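Local coordinates for autophagy protein 5 (Saccharomyces cerevisiae, PDB 2DYO), which takes part in autophagic vesicle formation and cytoplasm-to-vacuole transport, and is required for selective autophagy of the nucleus and of mitochondria, at residues Tyr47-Asn50 and Tyr51-Leu54. Numbering follows the deposited sequence.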
loop_
_atom_site.group_PDB
_atom_site.type_symbol
_atom_site.label_atom_id
_atom_site.label_comp_id
_atom_site.label_asym_id
_atom_site.label_seq_id
_atom_site.Cartn_x
_atom_site.Cartn_y
_atom_site.Cartn_z
ATOM N N TYR A 47 -5.824 -0.139 2.130
ATOM C CA TYR A 47 -6.258 -0.127 0.735
ATOM C C TYR A 47 -7.234 1.029 0.520
ATOM O O TYR A 47 -8.020 1.359 1.414
ATOM C CB TYR A 47 -6.993 -1.419 0.360
ATOM C CG TYR A 47 -6.156 -2.681 0.363
ATOM C CD1 TYR A 47 -4.983 -2.778 -0.390
ATOM C CD2 TYR A 47 -6.582 -3.806 1.063
ATOM C CE1 TYR A 47 -4.264 -3.977 -0.446
ATOM C CE2 TYR A 47 -5.875 -4.998 1.015
ATOM C CZ TYR A 47 -4.724 -5.082 0.261
ATOM O OH TYR A 47 -4.056 -6.284 0.205
ATOM N N LEU A 48 -7.209 1.615 -0.672
ATOM C CA LEU A 48 -8.112 2.718 -0.988
ATOM C C LEU A 48 -9.567 2.273 -0.894
ATOM O O LEU A 48 -10.450 3.048 -0.552
ATOM C CB LEU A 48 -7.832 3.246 -2.406
ATOM C CG LEU A 48 -6.519 4.010 -2.628
ATOM C CD1 LEU A 48 -6.336 4.270 -4.123
ATOM C CD2 LEU A 48 -6.542 5.315 -1.858
ATOM N N VAL A 49 -9.803 1.010 -1.218
ATOM C CA VAL A 49 -11.137 0.438 -1.193
ATOM C C VAL A 49 -11.783 0.443 0.198
ATOM O O VAL A 49 -13.007 0.337 0.328
ATOM C CB VAL A 49 -11.099 -0.970 -1.797
ATOM C CG1 VAL A 49 -10.980 -2.023 -0.722
ATOM C CG2 VAL A 49 -12.293 -1.171 -2.711
ATOM N N ASN A 50 -10.974 0.592 1.241
ATOM C CA ASN A 50 -11.514 0.652 2.596
ATOM C C ASN A 50 -12.268 1.966 2.832
ATOM O O ASN A 50 -12.866 2.172 3.897
ATOM C CB ASN A 50 -10.387 0.507 3.618
ATOM C CG ASN A 50 -9.869 -0.911 3.688
ATOM O OD1 ASN A 50 -8.806 -1.185 4.245
ATOM N ND2 ASN A 50 -10.643 -1.833 3.133
ATOM N N TYR A 51 -12.245 2.849 1.837
ATOM C CA TYR A 51 -12.931 4.125 1.965
ATOM C C TYR A 51 -14.201 4.248 1.122
ATOM O O TYR A 51 -14.766 5.335 1.003
ATOM C CB TYR A 51 -11.957 5.270 1.655
ATOM C CG TYR A 51 -10.798 5.274 2.624
ATOM C CD1 TYR A 51 -9.728 4.396 2.457
ATOM C CD2 TYR A 51 -10.844 6.036 3.787
ATOM C CE1 TYR A 51 -8.744 4.266 3.435
ATOM C CE2 TYR A 51 -9.869 5.916 4.770
ATOM C CZ TYR A 51 -8.824 5.022 4.588
ATOM O OH TYR A 51 -7.897 4.855 5.587
ATOM N N MET A 52 -14.658 3.140 0.548
ATOM C CA MET A 52 -15.881 3.170 -0.250
ATOM C C MET A 52 -17.103 3.522 0.601
ATOM O O MET A 52 -17.976 4.276 0.162
ATOM C CB MET A 52 -16.103 1.828 -0.952
ATOM C CG MET A 52 -15.115 1.568 -2.072
ATOM S SD MET A 52 -14.877 3.023 -3.122
ATOM C CE MET A 52 -16.509 3.234 -3.827
ATOM N N PRO A 53 -17.191 2.971 1.825
ATOM C CA PRO A 53 -18.341 3.284 2.683
ATOM C C PRO A 53 -18.435 4.788 2.927
ATOM O O PRO A 53 -19.517 5.378 2.864
ATOM C CB PRO A 53 -18.032 2.511 3.964
ATOM C CG PRO A 53 -17.313 1.302 3.448
ATOM C CD PRO A 53 -16.363 1.912 2.433
ATOM N N LEU A 54 -17.286 5.399 3.203
ATOM C CA LEU A 54 -17.205 6.834 3.455
ATOM C C LEU A 54 -17.646 7.611 2.215
ATOM O O LEU A 54 -18.349 8.618 2.313
ATOM C CB LEU A 54 -15.767 7.212 3.822
ATOM C CG LEU A 54 -15.477 8.681 4.130
ATOM C CD1 LEU A 54 -16.108 9.050 5.462
ATOM C CD2 LEU A 54 -13.968 8.909 4.181
HETATM O O HOH W 1 -15.011 4.047 4.792
#
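A 3-10 turn runs into the start of helix 52-59, with Tyr51 at the N-cap, and two backbone hydrogen bonds carry the chain across the junction. Tyr51 N donates to Leu48 O at 3.0 Å, and Met52 N reaches Val49 O at a longer 3.3 Å. Both bonds span three residues, the 3-10 spacing. In the ubiquitin-like fold of the UblA domain this helix follows the first two strands, 15-22 and 37-43, and packs on their sheet. Tyr51 suits the junction because its side chain packs on Ile40, Val42 and Pro43 while its hydroxyl hydrogen-bonds to the backbone of another protein's chain. Because Tyr51 CG stands anti to its carbonyl carbon, beside the backbone N (chi1 -61°), the ring is swung back along the turn, where Tyr51 CE1 comes 3.6 Å from Tyr47 O. Val49 and Met52 form a small apolar contact, Val49 CG2 lying 4.0 Å from Met52 CG, and both side chains also touch Ile136. Pro53 has no N-H to offer, which is tolerated in a helix's first turn. One residue on, a water accepts from Leu54 N (3.1 Å), a first-turn N-H, and donates to Asn50 O (3.0 Å).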